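Local coordinates for penicillin-binding protein 2B (Streptococcus pneumoniae, PDB 2WAD) that probably forms, as a membrane-bound transpeptidase, the peptide cross-links between glycan strands of cell wall peptidoglycan, and binds penicillin, at residues 89-92 / 93-96; 246-249 / 250-254; 479-482 / 483-486; 507-510 / 511-515. One frame throughout, in Å; residues are numbered along the deposited sequence.

Interaction 1 of 4, residues 89-92 / 93-96; sequences TATD and LKEI. Unlike the reference sequence in segment 93-96: I96 (reference Thr).
K94 reaches back along the helix toward T91, one turn earlier, and can be followed atom by atom. CB lies 3.6 Å from T91 O. The next carbon, CG, sits 3.5 Å from A90 O, the same carbonyl oxygen that accepts the helical bond from K94 N. CG stands beside the backbone N (chi1 -73°), and a later bend (chi3 -55°) turns the chain so that CE comes within 4.5 Å of T91 OG1, a loose approach. At the tip, contact is made through water rather than directly. K94 NZ donates to a water at 2.7 Å, and T91 OG1 is hydrogen-bonded to that same water, also at 2.7 Å, which closes an i to i+3 water bridge. The turn that carries it begins with a capping box. T89 is the N-cap, its OG1 accepting from D92 N at 3.0 Å in a nearly straight bond (170°). In return D92 OD2 accepts from T89 N at 3.1 Å, met from above the carboxylate plane. This fixes the D92 carboxylate beside the first helical N-H groups, where the helix end would probably favour its negative charge. On E95, CG packs 3.3 Å from T91 O, while OE1 makes a long, weak ion pair with K98. The buried L93 and I96 also pack on helix 169-182, L93 against F178 and N182, I96 against L181, joining helix 90-100 to that neighbour within the dimerisation domain.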
loop_
_atom_site.group_PDB
_atom_site.type_symbol
_atom_site.label_atom_id
_atom_site.label_comp_id
_atom_site.label_asym_id
_atom_site.label_seq_id
_atom_site.Cartn_x
_atom_site.Cartn_y
_atom_site.Cartn_z
ATOM N N THR A 89 28.306 31.384 20.449
ATOM C CA THR A 89 27.450 32.524 20.134
ATOM C C THR A 89 27.078 32.432 18.651
ATOM O O THR A 89 27.561 31.544 17.941
ATOM C CB THR A 89 28.142 33.870 20.409
ATOM O OG1 THR A 89 29.381 33.933 19.690
ATOM C CG2 THR A 89 28.404 34.080 21.907
ATOM N N ALA A 90 26.215 33.336 18.189
ATOM C CA ALA A 90 25.865 33.396 16.772
ATOM C C ALA A 90 27.095 33.869 15.976
ATOM O O ALA A 90 27.297 33.500 14.819
ATOM C CB ALA A 90 24.694 34.341 16.564
ATOM N N THR A 91 27.898 34.700 16.628
ATOM C CA THR A 91 29.149 35.177 16.087
ATOM C C THR A 91 30.210 34.071 15.935
ATOM O O THR A 91 30.853 33.965 14.889
ATOM C CB THR A 91 29.611 36.385 16.889
ATOM O OG1 THR A 91 28.597 37.392 16.771
ATOM C CG2 THR A 91 30.935 36.949 16.361
ATOM N N ASP A 92 30.378 33.235 16.957
ATOM C CA ASP A 92 31.186 32.022 16.820
ATOM C C ASP A 92 30.682 31.141 15.656
ATOM O O ASP A 92 31.463 30.475 14.964
ATOM C CB ASP A 92 31.211 31.211 18.127
ATOM C CG ASP A 92 31.770 31.993 19.319
ATOM O OD1 ASP A 92 32.572 32.925 19.136
ATOM O OD2 ASP A 92 31.403 31.679 20.471
ATOM N N LEU A 93 29.378 31.136 15.410
ATOM C CA LEU A 93 28.859 30.374 14.270
ATOM C C LEU A 93 29.237 30.953 12.902
ATOM O O LEU A 93 29.567 30.215 11.970
ATOM C CB LEU A 93 27.347 30.171 14.377
ATOM C CG LEU A 93 26.807 28.855 14.964
ATOM C CD1 LEU A 93 27.787 28.126 15.856
ATOM C CD2 LEU A 93 25.471 29.048 15.688
ATOM N N LYS A 94 29.164 32.274 12.784
ATOM C CA LYS A 94 29.520 32.967 11.561
ATOM C C LYS A 94 31.008 32.780 11.260
ATOM O O LYS A 94 31.363 32.592 10.102
ATOM C CB LYS A 94 29.196 34.461 11.681
ATOM C CG LYS A 94 27.708 34.771 11.614
ATOM C CD LYS A 94 27.484 36.248 11.327
ATOM C CE LYS A 94 28.194 37.111 12.341
ATOM N NZ LYS A 94 27.709 38.516 12.328
ATOM N N GLU A 95 31.865 32.826 12.282
ATOM C CA GLU A 95 33.295 32.584 12.077
ATOM C C GLU A 95 33.574 31.169 11.583
ATOM O O GLU A 95 34.422 30.982 10.711
ATOM C CB GLU A 95 34.138 32.870 13.326
ATOM C CG GLU A 95 33.972 34.252 13.950
ATOM C CD GLU A 95 34.464 35.394 13.075
ATOM O OE1 GLU A 95 35.419 35.196 12.303
ATOM O OE2 GLU A 95 33.908 36.509 13.177
ATOM N N ILE A 96 32.851 30.183 12.111
ATOM C CA ILE A 96 32.975 28.810 11.643
ATOM C C ILE A 96 32.439 28.610 10.213
ATOM O O ILE A 96 33.026 27.853 9.416
ATOM C CB ILE A 96 32.323 27.835 12.635
ATOM C CG1 ILE A 96 33.133 27.800 13.926
ATOM C CG2 ILE A 96 32.160 26.424 12.054
ATOM C CD1 ILE A 96 32.370 27.103 15.045
HETATM O O HOH W 1 28.642 39.125 14.746
#

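Interaction 2 of 4, residues 246-249 / 250-254; sequences AEEA and ESYLK. Unlike the reference sequence in segment 250-254: S251 (reference Ala).
E248 and S251 meet through their polar ends, one helical turn apart. Among side-chain bonds, the serine OG donates to the glutamate, with S251 OG to E248 OE1 at 3.4 Å, a weak bond by its length. Two torsions bring the carboxylate to it: CG of E248 lies beside the backbone N, and a bend at chi2 (-80°) folds the carboxylate back over the start of the helix. Backbone bonds form the second group, and both are long. Y252 N donates weakly to E248 O at 3.4 Å, and L253 N weakly to A249 O at 3.3 Å. Van der Waals and edge contacts make up the third. L253 CG rests 3.7 Å from A249 O, and S251 CB lies 3.3 Å from E248 O. The Y252 ring turns its edge to the E248 backbone, with E248 C in the ring plane. The fit of this ring to the E248 side chain is doubtful in detail, but Y252 also packs on L244, P245 and V263 of the flanking loops. The whole is the opening turn of helix 249-255 on the surface of the dimerisation domain, with E248 at the N-cap position and its carboxylate engaged only weakly, by the S251 hydroxyl.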
loop_
_atom_site.group_PDB
_atom_site.type_symbol
_atom_site.label_atom_id
_atom_site.label_comp_id
_atom_site.label_asym_id
_atom_site.label_seq_id
_atom_site.Cartn_x
_atom_site.Cartn_y
_atom_site.Cartn_z
ATOM N N ALA A 246 6.426 17.920 6.910
ATOM C CA ALA A 246 5.840 19.037 7.653
ATOM C C ALA A 246 4.364 18.837 8.007
ATOM O O ALA A 246 3.915 19.321 9.048
ATOM C CB ALA A 246 6.047 20.346 6.901
ATOM N N GLU A 247 3.618 18.128 7.161
ATOM C CA GLU A 247 2.196 17.869 7.417
ATOM C C GLU A 247 1.996 17.142 8.738
ATOM O O GLU A 247 1.024 17.392 9.449
ATOM C CB GLU A 247 1.542 16.991 6.340
ATOM C CG GLU A 247 2.176 17.038 4.975
ATOM C CD GLU A 247 3.387 16.148 4.862
ATOM O OE1 GLU A 247 3.198 14.938 4.629
ATOM O OE2 GLU A 247 4.519 16.672 4.983
ATOM N N GLU A 248 2.902 16.219 9.034
ATOM C CA GLU A 248 2.768 15.353 10.196
ATOM C C GLU A 248 3.808 15.715 11.254
ATOM O O GLU A 248 3.956 15.006 12.249
ATOM C CB GLU A 248 2.944 13.886 9.772
ATOM C CG GLU A 248 1.823 13.314 8.887
ATOM C CD GLU A 248 0.584 12.907 9.670
ATOM O OE1 GLU A 248 0.680 11.966 10.489
ATOM O OE2 GLU A 248 -0.491 13.519 9.460
ATOM N N ALA A 249 4.525 16.813 11.028
ATOM C CA ALA A 249 5.623 17.220 11.902
ATOM C C ALA A 249 5.294 16.987 13.370
ATOM O O ALA A 249 6.160 16.558 14.136
ATOM C CB ALA A 249 6.007 18.681 11.661
ATOM N N GLU A 250 4.047 17.265 13.746
ATOM C CA GLU A 250 3.645 17.269 15.149
ATOM C C GLU A 250 3.489 15.852 15.683
ATOM O O GLU A 250 3.878 15.570 16.818
ATOM C CB GLU A 250 2.356 18.068 15.368
ATOM C CG GLU A 250 2.100 18.414 16.833
ATOM C CD GLU A 250 0.823 19.213 17.043
ATOM O OE1 GLU A 250 0.208 19.624 16.032
ATOM O OE2 GLU A 250 0.439 19.430 18.216
ATOM N N SER A 251 2.918 14.972 14.865
ATOM C CA SER A 251 2.843 13.558 15.203
ATOM C C SER A 251 4.208 13.016 15.635
ATOM O O SER A 251 4.327 12.359 16.666
ATOM C CB SER A 251 2.287 12.743 14.029
ATOM O OG SER A 251 0.933 13.060 13.737
ATOM N N TYR A 252 5.249 13.313 14.866
ATOM C CA TYR A 252 6.542 12.652 15.051
ATOM C C TYR A 252 7.403 13.191 16.206
ATOM O O TYR A 252 8.110 12.412 16.852
ATOM C CB TYR A 252 7.351 12.608 13.746
ATOM C CG TYR A 252 6.667 11.970 12.545
ATOM C CD1 TYR A 252 6.943 10.655 12.162
ATOM C CD2 TYR A 252 5.775 12.702 11.767
ATOM C CE1 TYR A 252 6.325 10.085 11.046
ATOM C CE2 TYR A 252 5.151 12.138 10.657
ATOM C CZ TYR A 252 5.430 10.834 10.303
ATOM O OH TYR A 252 4.801 10.306 9.196
ATOM N N LEU A 253 7.369 14.503 16.454
ATOM C CA LEU A 253 8.059 15.093 17.609
ATOM C C LEU A 253 7.466 14.509 18.887
ATOM O O LEU A 253 8.186 14.130 19.816
ATOM C CB LEU A 253 7.899 16.617 17.648
ATOM C CG LEU A 253 8.709 17.486 16.684
ATOM C CD1 LEU A 253 8.762 18.906 17.211
ATOM C CD2 LEU A 253 10.114 16.942 16.470
ATOM N N LYS A 254 6.135 14.463 18.892
ATOM C CA LYS A 254 5.319 13.874 19.946
ATOM C C LYS A 254 5.706 12.416 20.178
ATOM O O LYS A 254 6.190 12.061 21.250
ATOM C CB LYS A 254 3.856 13.956 19.512
ATOM C CG LYS A 254 2.827 14.025 20.619
ATOM C CD LYS A 254 1.478 14.369 20.007
ATOM C CE LYS A 254 0.340 13.695 20.745
ATOM N NZ LYS A 254 -0.908 13.876 19.966
#

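Interaction 3 of 4, residues 479-482 / 483-486; sequences RSTF and GEYG
E484 lays its side chain over T481, one turn back on helix 471-484. The chain runs extended beyond CG (chi2 -176°), which carries OE1 to 3.5 Å from T481 CA and 3.8 Å from T481 CG2, so an oxygen rather than a carbon faces the methyl group. The same OE1 accepts from a water at 3.1 Å, and that water is hydrogen-bonded to S480 OG at 2.8 Å, giving an i to i+4 bridge. OE2 is taken by N575 N, while E398, which bonds T481 OG1, brings a like charge close to OE1 and might raise the proton affinity of one of the two carboxylates. The last turn is tightened by an i to i+3 bond, Y485 N donating to F482 O at 2.9 Å from well above the carbonyl plane. Beyond it the helix ends in a Schellman motif: G486 N donates to G483 O at 3.0 Å, and G486 takes a positive phi of 88°, a backbone shape that glycine adopts readily, since a CB there would collide with the carbonyl oxygen of Y485. The Y485 ring meets the last turn by its edge, CD2 lying 3.6 Å from T481 O near the ring plane. Y485, through its OH on S394, and F482, on A391 and T392, fix this helix end to helix 389-398, and Y485 also packs edge-to-face with Y531. The F482 side chain lies about 11 Å from that of S386, the probable acyl-ester nucleophile.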
loop_
_atom_site.group_PDB
_atom_site.type_symbol
_atom_site.label_atom_id
_atom_site.label_comp_id
_atom_site.label_asym_id
_atom_site.label_seq_id
_atom_site.Cartn_x
_atom_site.Cartn_y
_atom_site.Cartn_z
ATOM N N ARG A 479 -25.399 -5.272 0.429
ATOM C CA ARG A 479 -24.061 -4.704 0.578
ATOM C C ARG A 479 -23.382 -5.139 1.875
ATOM O O ARG A 479 -22.140 -5.216 1.984
ATOM C CB ARG A 479 -24.071 -3.177 0.473
ATOM C CG ARG A 479 -24.413 -2.586 -0.899
ATOM C CD ARG A 479 -24.368 -1.053 -0.862
ATOM N NE ARG A 479 -24.148 -0.473 -2.189
ATOM C CZ ARG A 479 -24.513 0.749 -2.564
ATOM N NH1 ARG A 479 -25.127 1.565 -1.704
ATOM N NH2 ARG A 479 -24.252 1.170 -3.798
ATOM N N SER A 480 -24.202 -5.468 2.864
ATOM C CA SER A 480 -23.653 -5.988 4.113
ATOM C C SER A 480 -23.080 -7.383 3.941
ATOM O O SER A 480 -21.961 -7.675 4.397
ATOM C CB SER A 480 -24.681 -5.890 5.258
ATOM O OG SER A 480 -24.385 -6.790 6.311
ATOM N N THR A 481 -23.841 -8.269 3.306
ATOM C CA THR A 481 -23.245 -9.550 2.907
ATOM C C THR A 481 -21.996 -9.397 2.041
ATOM O O THR A 481 -20.982 -10.026 2.307
ATOM C CB THR A 481 -24.244 -10.442 2.152
ATOM O OG1 THR A 481 -25.473 -10.480 2.889
ATOM C CG2 THR A 481 -23.667 -11.853 2.010
ATOM N N PHE A 482 -22.071 -8.619 0.962
ATOM C CA PHE A 482 -20.882 -8.316 0.157
ATOM C C PHE A 482 -19.672 -7.900 1.017
ATOM O O PHE A 482 -18.582 -8.464 0.869
ATOM C CB PHE A 482 -21.215 -7.222 -0.865
ATOM C CG PHE A 482 -22.103 -7.685 -2.012
ATOM C CD1 PHE A 482 -22.271 -9.029 -2.300
ATOM C CD2 PHE A 482 -22.754 -6.767 -2.815
ATOM C CE1 PHE A 482 -23.083 -9.450 -3.353
ATOM C CE2 PHE A 482 -23.537 -7.180 -3.898
ATOM C CZ PHE A 482 -23.723 -8.530 -4.165
ATOM N N GLY A 483 -19.866 -6.943 1.928
ATOM C CA GLY A 483 -18.846 -6.543 2.897
ATOM C C GLY A 483 -18.281 -7.665 3.757
ATOM O O GLY A 483 -17.089 -7.657 4.089
ATOM N N GLU A 484 -19.096 -8.670 4.084
ATOM C CA GLU A 484 -18.583 -9.850 4.794
ATOM C C GLU A 484 -17.486 -10.603 4.035
ATOM O O GLU A 484 -16.734 -11.386 4.628
ATOM C CB GLU A 484 -19.708 -10.834 5.099
ATOM C CG GLU A 484 -20.696 -10.362 6.166
ATOM C CD GLU A 484 -21.706 -11.457 6.462
ATOM O OE1 GLU A 484 -22.689 -11.585 5.719
ATOM O OE2 GLU A 484 -21.513 -12.217 7.424
ATOM N N TYR A 485 -17.412 -10.380 2.724
ATOM C CA TYR A 485 -16.458 -11.090 1.882
ATOM C C TYR A 485 -15.380 -10.136 1.436
ATOM O O TYR A 485 -14.453 -10.507 0.677
ATOM C CB TYR A 485 -17.135 -11.681 0.663
ATOM C CG TYR A 485 -17.910 -12.957 0.895
ATOM C CD1 TYR A 485 -17.284 -14.192 0.874
ATOM C CD2 TYR A 485 -19.301 -12.932 0.998
ATOM C CE1 TYR A 485 -18.032 -15.381 1.055
ATOM C CE2 TYR A 485 -20.042 -14.093 1.142
ATOM C CZ TYR A 485 -19.411 -15.321 1.167
ATOM O OH TYR A 485 -20.165 -16.482 1.335
ATOM N N GLY A 486 -15.499 -8.903 1.925
ATOM C CA GLY A 486 -14.543 -7.851 1.593
ATOM C C GLY A 486 -14.893 -7.095 0.329
ATOM O O GLY A 486 -14.116 -6.285 -0.189
HETATM O O HOH W 2 -24.917 -9.540 6.405
#

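Interaction 4 of 4, residues 507-510 / 511-515; sequences YNFA and NFITN. Unlike the reference sequence in segment 507-510: N508 (reference Ser). Unlike the reference sequence in segment 511-515: F512 (reference Tyr).
I513 lays CG1 over one face of the F509 ring, 3.9 Å from the F509 centroid and 23° off the ring normal, a CH-pi contact displaced toward the rim. The nearest ring atom, F509 CZ, is 3.6 Å from I513 CG1. With its CG anti to the backbone N (chi1 172°), the phenyl leans forward along the helix and reaches a residue four positions on. Toward F512 it is oblique, F509 CD1 and F512 CD2 being 4.5 Å apart, whereas the F512 ring offers its own edge to F509 O. The same residues belong to the start of helix 509-515, with N508 as N-cap. The N508 CG occupies the crowded position between backbone N and carbonyl carbon, which swings OD1 over the first turn, where it accepts from N511 N at 2.9 Å with the N-H pointing well at it (160°). Further on, T514 OG1 lies 3.2 Å from A510 O and 3.0 Å from N511 O, with a further weak partner in Q519 O; T514 N bonds A510 O firmly at 3.0 Å. Outside, F509 packs edge-to-face with F415, and F512 and I513 rest on A452 and V449 of helix 445-455. N515 OD1 accepts from D521 N at the far end, and the T514 side chain is about 11 Å from that of S386 in the transpeptidase domain.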
loop_
_atom_site.group_PDB
_atom_site.type_symbol
_atom_site.label_atom_id
_atom_site.label_comp_id
_atom_site.label_asym_id
_atom_site.label_seq_id
_atom_site.Cartn_x
_atom_site.Cartn_y
_atom_site.Cartn_z
ATOM N N TYR A 507 -28.887 5.701 -5.248
ATOM C CA TYR A 507 -29.153 4.599 -6.182
ATOM C C TYR A 507 -30.648 4.351 -6.286
ATOM O O TYR A 507 -31.385 4.700 -5.372
ATOM C CB TYR A 507 -28.483 3.298 -5.702
ATOM C CG TYR A 507 -28.873 2.995 -4.280
ATOM C CD1 TYR A 507 -28.138 3.503 -3.206
ATOM C CD2 TYR A 507 -30.011 2.248 -4.005
ATOM C CE1 TYR A 507 -28.526 3.255 -1.895
ATOM C CE2 TYR A 507 -30.404 2.000 -2.703
ATOM C CZ TYR A 507 -29.670 2.525 -1.657
ATOM O OH TYR A 507 -30.079 2.278 -0.366
ATOM N N ASN A 508 -31.083 3.708 -7.371
ATOM C CA ASN A 508 -32.468 3.292 -7.530
ATOM C C ASN A 508 -32.653 1.769 -7.604
ATOM O O ASN A 508 -31.710 1.002 -7.435
ATOM C CB ASN A 508 -33.048 3.912 -8.808
ATOM C CG ASN A 508 -32.291 3.489 -10.056
ATOM O OD1 ASN A 508 -31.810 2.363 -10.150
ATOM N ND2 ASN A 508 -32.172 4.394 -11.014
ATOM N N PHE A 509 -33.881 1.337 -7.882
ATOM C CA PHE A 509 -34.216 -0.085 -7.927
ATOM C C PHE A 509 -33.448 -0.868 -8.982
ATOM O O PHE A 509 -33.056 -2.010 -8.728
ATOM C CB PHE A 509 -35.725 -0.283 -8.116
ATOM C CG PHE A 509 -36.137 -1.712 -8.355
ATOM C CD1 PHE A 509 -36.200 -2.606 -7.313
ATOM C CD2 PHE A 509 -36.480 -2.146 -9.627
ATOM C CE1 PHE A 509 -36.572 -3.928 -7.542
ATOM C CE2 PHE A 509 -36.862 -3.455 -9.873
ATOM C CZ PHE A 509 -36.912 -4.356 -8.826
ATOM N N ALA A 510 -33.279 -0.286 -10.169
ATOM C CA ALA A 510 -32.524 -0.947 -11.234
ATOM C C ALA A 510 -31.069 -1.180 -10.813
ATOM O O ALA A 510 -30.488 -2.232 -11.135
ATOM C CB ALA A 510 -32.620 -0.161 -12.580
ATOM N N ASN A 511 -30.494 -0.227 -10.077
ATOM C CA ASN A 511 -29.147 -0.363 -9.533
ATOM C C ASN A 511 -28.987 -1.513 -8.522
ATOM O O ASN A 511 -28.007 -2.256 -8.564
ATOM C CB ASN A 511 -28.692 0.939 -8.855
ATOM C CG ASN A 511 -28.623 2.140 -9.808
ATOM O OD1 ASN A 511 -28.426 2.027 -11.037
ATOM N ND2 ASN A 511 -28.770 3.319 -9.211
ATOM N N PHE A 512 -29.933 -1.630 -7.591
ATOM C CA PHE A 512 -29.977 -2.720 -6.627
ATOM C C PHE A 512 -29.962 -4.060 -7.353
ATOM O O PHE A 512 -29.146 -4.925 -7.042
ATOM C CB PHE A 512 -31.244 -2.582 -5.757
ATOM C CG PHE A 512 -31.597 -3.817 -4.952
ATOM C CD1 PHE A 512 -30.796 -4.255 -3.910
ATOM C CD2 PHE A 512 -32.749 -4.534 -5.240
ATOM C CE1 PHE A 512 -31.138 -5.375 -3.163
ATOM C CE2 PHE A 512 -33.093 -5.651 -4.504
ATOM C CZ PHE A 512 -32.291 -6.092 -3.473
ATOM N N ILE A 513 -30.871 -4.226 -8.315
ATOM C CA ILE A 513 -30.952 -5.421 -9.141
ATOM C C ILE A 513 -29.619 -5.719 -9.854
ATOM O O ILE A 513 -29.119 -6.838 -9.746
ATOM C CB ILE A 513 -32.108 -5.322 -10.148
ATOM C CG1 ILE A 513 -33.462 -5.372 -9.419
ATOM C CG2 ILE A 513 -32.020 -6.444 -11.177
ATOM C CD1 ILE A 513 -33.649 -6.607 -8.481
ATOM N N THR A 514 -29.031 -4.747 -10.551
ATOM C CA THR A 514 -27.745 -4.982 -11.214
ATOM C C THR A 514 -26.612 -5.277 -10.227
ATOM O O THR A 514 -25.669 -5.996 -10.576
ATOM C CB THR A 514 -27.293 -3.833 -12.150
ATOM O OG1 THR A 514 -27.308 -2.584 -11.439
ATOM C CG2 THR A 514 -28.201 -3.748 -13.414
ATOM N N ASN A 515 -26.665 -4.692 -9.030
ATOM C CA ASN A 515 -25.628 -4.968 -8.022
ATOM C C ASN A 515 -25.595 -6.454 -7.718
ATOM O O ASN A 515 -24.534 -7.019 -7.475
ATOM C CB ASN A 515 -25.855 -4.132 -6.746
ATOM C CG ASN A 515 -24.562 -3.795 -6.021
ATOM O OD1 ASN A 515 -23.489 -3.712 -6.622
ATOM N ND2 ASN A 515 -24.671 -3.547 -4.717
#

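How the interactions relate
Interactions 1 and 2 belong to the dimerisation domain, and interactions 3 and 4 to the transpeptidase domain; interactions 2 and 3 are about 26 Å apart at their nearest atoms. Interactions 1, 2 and 4 are helix starts, and interaction 3 is a helix end. The starts differ in strength: side chains cap the first turn in 1 and 4, whereas the surface contact 2 depends on long, weak bonds. Interaction 3 is the most buried, half of its residues being inside, and has polar partners on several sides; 4 combines a side-chain cap with a CH-pi contact and apolar packing. Only 3 and 4 touch: F482 CE2 packs 3.7 Å from N515 O, and R479 NH1 lies 3.8 Å from Y507 CE1, joining two consecutive helices.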